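Local coordinates for protein NAD nucleotidase (Haemophilus influenzae, PDB 3ZTV) that degrades NAD to adenosine and nicotinamide riboside as a periplasmic zinc-dependent nucleotidase, also hydrolysing nucleoside 5'-monophosphates, with AMP the favoured substrate, at residues I406-G411 and G512-V517; D460-A465 and G520-K525. All blocks are in the same frame, centred on the assembly; numbering follows the deposited sequence.

Overall arrangement
Both contacts lie in the C-terminal, substrate-binding part of this 5'-nucleotidase, and both touch the bound adenosine. Along the chain, segment 406-411 ends strand 404-408; segment 460-465 follows from helix 443-460; segment 512-517 leads from strand 508-514 into helix 515-518; and segment 520-525 comes after that helix. Contact 1 closes a loop of 100 residues and contact 2 one of 54; the segments alternate, so the two loops cross rather than nest. Contact 1 joins neighbouring parallel strands of a five-stranded mixed sheet, and contact 2 ties together two loops. Their centres lie about 10 Å apart, and Gly-410 N probably hydrogen-bonds to Gly-464 O, 2.7 Å away.

Contact 1: I406-G411 and G512-V517; sequences IQNAGG and GTNAYV. With ADN (adenosine), chain D.
Asn-408 and Asn-514 meet at the C-terminal ends of two parallel neighbouring strands, 404-408 and 508-514, in the mixed sheet of the C-terminal 5'-nucleotidase domain, where adenosine binds. From these two segments the first shell around the base is led by Asn-408 and Tyr-516; Asn-434 also bonds the adenosine. Asn-408 ND2 donates an almost straight bond to adenosine N3 (3.1 Å, 179° at the hydrogen) and a weak one to the ribose O2'. Tyr-516 lays one ring face over the purine, C5 lying 3.5 Å above the ring plane near its centre; Phe-432, another residue of the adenosine pocket, is close by. With CG anti to the backbone N (chi1 173°), the tyrosine ring swings from the start of helix 515-518 over the base. Gly-410 CA and Gly-411 CA lie close to O2' and N3.

The second shell fixes the amide of Asn-408. Asn-514 ND2 gives one hydrogen to Asn-408 OD1 (2.9 Å) and the other to Gln-407 OE1 (2.8 Å). Both acceptors lie in or near the plane of the Asn-514 amide, whereas that donor stands above the carbonyl plane of Gln-407. The Asn-408 and Asn-514 amides are steeply inclined to each other. Holding OD1 as acceptor keeps ND2 directed at the nucleoside. Asn-514 is itself secured as the N-cap of the following helix: its OD1 accepts from Val-517 N, while Val-517 CG1 packs on the Asn-408 amide.

Farther back, Ile-406 N donates to Gly-512 O, a backbone bond of the parallel pairing. Thr-513 OG1, placed beside its own carbonyl carbon, donates to Ile-406 O at 2.8 Å, tilted 28° from the carbonyl plane.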
loop_
_atom_site.group_PDB
_atom_site.type_symbol
_atom_site.label_atom_id
_atom_site.label_comp_id
_atom_site.label_asym_id
_atom_site.label_seq_id
_atom_site.Cartn_x
_atom_site.Cartn_y
_atom_site.Cartn_z
ATOM N N ILE A 406 -28.254 -11.953 13.247
ATOM C CA ILE A 406 -29.033 -12.519 14.345
ATOM C C ILE A 406 -29.723 -11.391 15.100
ATOM O O ILE A 406 -29.077 -10.405 15.466
ATOM C CB ILE A 406 -28.140 -13.315 15.312
ATOM C CG1 ILE A 406 -27.497 -14.497 14.577
ATOM C CG2 ILE A 406 -28.932 -13.764 16.532
ATOM C CD1 ILE A 406 -26.409 -15.198 15.365
ATOM N N GLN A 407 -31.030 -11.538 15.318
ATOM C CA GLN A 407 -31.852 -10.538 16.014
ATOM C C GLN A 407 -32.620 -11.224 17.141
ATOM O O GLN A 407 -33.112 -12.344 16.979
ATOM C CB GLN A 407 -32.824 -9.859 15.030
ATOM C CG GLN A 407 -33.824 -8.874 15.655
ATOM C CD GLN A 407 -33.191 -7.562 16.113
ATOM O OE1 GLN A 407 -31.999 -7.337 15.954
ATOM N NE2 GLN A 407 -34.010 -6.690 16.687
ATOM N N ASN A 408 -32.721 -10.563 18.289
ATOM C CA ASN A 408 -33.483 -11.096 19.420
ATOM C C ASN A 408 -34.975 -10.762 19.305
ATOM O O ASN A 408 -35.339 -9.647 18.929
ATOM C CB ASN A 408 -32.922 -10.571 20.748
ATOM C CG ASN A 408 -33.062 -9.066 20.889
ATOM O OD1 ASN A 408 -32.581 -8.301 20.052
ATOM N ND2 ASN A 408 -33.739 -8.635 21.948
ATOM N N ALA A 409 -35.832 -11.727 19.640
ATOM C CA ALA A 409 -37.284 -11.583 19.499
ATOM C C ALA A 409 -37.873 -10.416 20.297
ATOM O O ALA A 409 -38.897 -9.856 19.916
ATOM C CB ALA A 409 -37.989 -12.892 19.873
ATOM N N GLY A 410 -37.232 -10.058 21.402
ATOM C CA GLY A 410 -37.704 -8.959 22.226
ATOM C C GLY A 410 -37.528 -7.604 21.567
ATOM O O GLY A 410 -38.038 -6.594 22.058
ATOM N N GLY A 411 -36.801 -7.575 20.455
ATOM C CA GLY A 411 -36.555 -6.338 19.739
ATOM C C GLY A 411 -37.683 -5.990 18.789
ATOM O O GLY A 411 -37.631 -4.974 18.093
ATOM N N GLY A 512 -23.652 -10.007 11.640
ATOM C CA GLY A 512 -24.271 -8.759 12.058
ATOM C C GLY A 512 -25.340 -8.983 13.108
ATOM O O GLY A 512 -26.084 -9.968 13.059
ATOM N N THR A 513 -25.434 -8.065 14.063
ATOM C CA THR A 513 -26.473 -8.130 15.086
ATOM C C THR A 513 -26.783 -6.696 15.527
ATOM O O THR A 513 -26.224 -5.756 14.965
ATOM C CB THR A 513 -26.041 -9.034 16.247
ATOM O OG1 THR A 513 -27.157 -9.294 17.101
ATOM C CG2 THR A 513 -24.928 -8.393 17.050
ATOM N N ASN A 514 -27.679 -6.511 16.491
ATOM C CA ASN A 514 -27.946 -5.158 16.963
ATOM C C ASN A 514 -26.983 -4.797 18.096
ATOM O O ASN A 514 -26.433 -5.673 18.759
ATOM C CB ASN A 514 -29.418 -4.957 17.362
ATOM C CG ASN A 514 -29.805 -5.745 18.585
ATOM O OD1 ASN A 514 -29.270 -5.524 19.669
ATOM N ND2 ASN A 514 -30.751 -6.666 18.423
ATOM N N ALA A 515 -26.789 -3.499 18.311
ATOM C CA ALA A 515 -25.818 -3.010 19.283
ATOM C C ALA A 515 -26.118 -3.456 20.715
ATOM O O ALA A 515 -25.202 -3.627 21.516
ATOM C CB ALA A 515 -25.733 -1.497 19.206
ATOM N N TYR A 516 -27.397 -3.640 21.024
ATOM C CA TYR A 516 -27.823 -4.064 22.355
ATOM C C TYR A 516 -27.285 -5.453 22.706
ATOM O O TYR A 516 -26.563 -5.614 23.683
ATOM C CB TYR A 516 -29.356 -4.000 22.437
ATOM C CG TYR A 516 -30.016 -4.564 23.682
ATOM C CD1 TYR A 516 -30.111 -3.819 24.855
ATOM C CD2 TYR A 516 -30.594 -5.827 23.663
ATOM C CE1 TYR A 516 -30.743 -4.340 25.980
ATOM C CE2 TYR A 516 -31.221 -6.350 24.774
ATOM C CZ TYR A 516 -31.294 -5.608 25.929
ATOM O OH TYR A 516 -31.925 -6.140 27.034
ATOM N N VAL A 517 -27.609 -6.465 21.909
ATOM C CA VAL A 517 -27.074 -7.798 22.210
ATOM C C VAL A 517 -25.580 -7.952 21.889
ATOM O O VAL A 517 -24.912 -8.834 22.432
ATOM C CB VAL A 517 -27.888 -8.937 21.555
ATOM C CG1 VAL A 517 -29.330 -8.906 22.051
ATOM C CG2 VAL A 517 -27.832 -8.848 20.046
HETATM O "O5'" ADN D . -38.549 -5.835 28.142
HETATM C "C5'" ADN D . -37.161 -6.178 28.148
HETATM C "C4'" ADN D . -36.842 -6.951 26.874
HETATM O "O4'" ADN D . -36.955 -6.093 25.735
HETATM C "C3'" ADN D . -35.427 -7.494 26.850
HETATM O "O3'" ADN D . -35.365 -8.809 27.411
HETATM C "C2'" ADN D . -35.089 -7.506 25.371
HETATM O "O2'" ADN D . -35.507 -8.732 24.758
HETATM C "C1'" ADN D . -35.920 -6.376 24.793
HETATM N N9 ADN D . -35.069 -5.178 24.624
HETATM C C8 ADN D . -34.873 -4.180 25.509
HETATM N N7 ADN D . -34.024 -3.245 25.001
HETATM C C5 ADN D . -33.661 -3.652 23.764
HETATM C C6 ADN D . -32.803 -3.157 22.664
HETATM N N6 ADN D . -32.109 -1.999 22.760
HETATM N N1 ADN D . -32.723 -3.905 21.546
HETATM C C2 ADN D . -33.394 -5.062 21.406
HETATM N N3 ADN D . -34.190 -5.571 22.358
HETATM C C4 ADN D . -34.362 -4.920 23.529
#

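Contact 2: D460-A465 and G520-K525; sequences DGSTGA and GKDGYK. With ADN (adenosine), chain D.
This is a buried loop-to-loop contact in the C-terminal domain, between segment 460-465, which runs from the end of helix 443-460 through a 3-10 turn, and segment 520-525, which links helix 515-518 to helix 525-530; together they grip the ribose of adenosine. Asp-522 and Ala-465 form its centre. The Ala-465 methyl lies against Asp-522, with CB 3.2 Å from Asp-522 O and 3.8 Å from its OD2.

Beyond this packing the carboxylate faces the sugar with both oxygens, as a two-pronged acceptor for the vicinal hydroxyls: O3' donates to Asp-522 OD1 and O2' to Asp-522 OD2, each at 2.7 Å. The backbone of Asp-522 has positive phi (57°), and its chi1 of -112° departs from the staggered positions while bringing both oxygens to the diol. From the other loop Ser-462 OG donates to O3' (2.8 Å), so that this hydroxyl is held by both segments. Ser-462 OG also accepts from Gly-464 N, an ST turn that fixes the hydroxyl in place. A weak bond from Asn-408 ND2 also reaches Asp-522 OD2, linking ribose recognition with that of the base.

The second direct link is a hydrogen bond from Tyr-524 OH to Ala-465 O (2.7 Å). The carbonyl oxygen comes to the edge of the ring, and the hydroxyl is tilted 29° from the carbonyl plane; CE1 meets the Ala-465 methyl alongside. Tyr-524, the N-cap residue of helix 525-530, packs on Val-449 and Ala-453 of helix 443-460 and on Val-517 of helix 515-518, while Ala-465, just ahead of strand 467-470, rests on Phe-456 of helix 443-460.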
loop_
_atom_site.group_PDB
_atom_site.type_symbol
_atom_site.label_atom_id
_atom_site.label_comp_id
_atom_site.label_asym_id
_atom_site.label_seq_id
_atom_site.Cartn_x
_atom_site.Cartn_y
_atom_site.Cartn_z
ATOM N N ASP A 460 -32.977 -18.827 32.087
ATOM C CA ASP A 460 -32.330 -17.868 32.983
ATOM C C ASP A 460 -32.925 -16.460 32.985
ATOM O O ASP A 460 -32.753 -15.717 33.954
ATOM C CB ASP A 460 -30.834 -17.787 32.673
ATOM C CG ASP A 460 -30.118 -19.103 32.895
ATOM O OD1 ASP A 460 -30.556 -19.887 33.767
ATOM O OD2 ASP A 460 -29.113 -19.350 32.197
ATOM N N GLY A 461 -33.615 -16.081 31.916
ATOM C CA GLY A 461 -34.088 -14.713 31.801
ATOM C C GLY A 461 -35.292 -14.470 30.911
ATOM O O GLY A 461 -36.221 -15.273 30.866
ATOM N N SER A 462 -35.265 -13.346 30.204
ATOM C CA SER A 462 -36.382 -12.887 29.385
ATOM C C SER A 462 -36.540 -13.684 28.094
ATOM O O SER A 462 -35.559 -13.964 27.405
ATOM C CB SER A 462 -36.198 -11.400 29.052
ATOM O OG SER A 462 -37.067 -10.975 28.016
ATOM N N THR A 463 -37.781 -14.024 27.759
ATOM C CA THR A 463 -38.068 -14.733 26.515
ATOM C C THR A 463 -37.673 -13.897 25.305
ATOM O O THR A 463 -37.541 -14.421 24.198
ATOM C CB THR A 463 -39.559 -15.096 26.403
ATOM O OG1 THR A 463 -40.348 -13.915 26.592
ATOM C CG2 THR A 463 -39.939 -16.136 27.446
ATOM N N GLY A 464 -37.483 -12.598 25.514
ATOM C CA GLY A 464 -37.102 -11.704 24.433
ATOM C C GLY A 464 -35.728 -11.989 23.849
ATOM O O GLY A 464 -35.372 -11.446 22.801
ATOM N N ALA A 465 -34.949 -12.834 24.521
ATOM C CA ALA A 465 -33.620 -13.198 24.026
ATOM C C ALA A 465 -33.660 -14.184 22.855
ATOM O O ALA A 465 -32.654 -14.376 22.171
ATOM C CB ALA A 465 -32.770 -13.768 25.154
ATOM N N GLY A 520 -23.595 -8.055 24.891
ATOM C CA GLY A 520 -23.841 -9.172 25.782
ATOM C C GLY A 520 -25.158 -9.130 26.533
ATOM O O GLY A 520 -25.428 -9.993 27.367
ATOM N N LYS A 521 -25.989 -8.133 26.249
ATOM C CA LYS A 521 -27.285 -8.042 26.911
ATOM C C LYS A 521 -28.175 -9.221 26.506
ATOM O O LYS A 521 -27.880 -9.929 25.539
ATOM C CB LYS A 521 -27.969 -6.713 26.580
ATOM C CG LYS A 521 -27.159 -5.485 26.960
ATOM C CD LYS A 521 -27.058 -5.326 28.461
ATOM C CE LYS A 521 -26.155 -4.155 28.818
ATOM N NZ LYS A 521 -26.519 -2.935 28.042
ATOM N N ASP A 522 -29.253 -9.433 27.256
ATOM C CA ASP A 522 -30.186 -10.532 26.997
ATOM C C ASP A 522 -29.499 -11.901 26.999
ATOM O O ASP A 522 -29.927 -12.824 26.304
ATOM C CB ASP A 522 -30.938 -10.309 25.681
ATOM C CG ASP A 522 -32.423 -10.038 25.891
ATOM O OD1 ASP A 522 -32.834 -9.811 27.053
ATOM O OD2 ASP A 522 -33.185 -10.046 24.903
ATOM N N GLY A 523 -28.426 -12.025 27.772
ATOM C CA GLY A 523 -27.743 -13.298 27.925
ATOM C C GLY A 523 -26.909 -13.763 26.744
ATOM O O GLY A 523 -26.507 -14.925 26.689
ATOM N N TYR A 524 -26.638 -12.865 25.799
ATOM C CA TYR A 524 -25.797 -13.190 24.653
ATOM C C TYR A 524 -24.323 -13.202 25.078
ATOM O O TYR A 524 -23.514 -12.387 24.625
ATOM C CB TYR A 524 -26.054 -12.206 23.505
ATOM C CG TYR A 524 -27.329 -12.491 22.723
ATOM C CD1 TYR A 524 -28.581 -12.423 23.334
ATOM C CD2 TYR A 524 -27.279 -12.822 21.374
ATOM C CE1 TYR A 524 -29.743 -12.679 22.614
ATOM C CE2 TYR A 524 -28.427 -13.081 20.650
ATOM C CZ TYR A 524 -29.653 -13.016 21.274
ATOM O OH TYR A 524 -30.786 -13.277 20.546
ATOM N N LYS A 525 -23.985 -14.148 25.950
ATOM C CA LYS A 525 -22.665 -14.212 26.578
ATOM C C LYS A 525 -21.514 -14.156 25.580
ATOM O O LYS A 525 -20.543 -13.420 25.782
ATOM C CB LYS A 525 -22.540 -15.464 27.458
ATOM C CG LYS A 525 -23.449 -15.451 28.679
ATOM C CD LYS A 525 -23.257 -16.692 29.540
ATOM C CE LYS A 525 -24.206 -16.687 30.731
ATOM N NZ LYS A 525 -24.216 -17.994 31.441
HETATM O "O5'" ADN D . -38.549 -5.835 28.142
HETATM C "C5'" ADN D . -37.161 -6.178 28.148
HETATM C "C4'" ADN D . -36.842 -6.951 26.874
HETATM O "O4'" ADN D . -36.955 -6.093 25.735
HETATM C "C3'" ADN D . -35.427 -7.494 26.850
HETATM O "O3'" ADN D . -35.365 -8.809 27.411
HETATM C "C2'" ADN D . -35.089 -7.506 25.371
HETATM O "O2'" ADN D . -35.507 -8.732 24.758
HETATM C "C1'" ADN D . -35.920 -6.376 24.793
HETATM N N9 ADN D . -35.069 -5.178 24.624
HETATM C C8 ADN D . -34.873 -4.180 25.509
HETATM N N7 ADN D . -34.024 -3.245 25.001
HETATM C C5 ADN D . -33.661 -3.652 23.764
HETATM C C6 ADN D . -32.803 -3.157 22.664
HETATM N N6 ADN D . -32.109 -1.999 22.760
HETATM N N1 ADN D . -32.723 -3.905 21.546
HETATM C C2 ADN D . -33.394 -5.062 21.406
HETATM N N3 ADN D . -34.190 -5.571 22.358
HETATM C C4 ADN D . -34.362 -4.920 23.529
#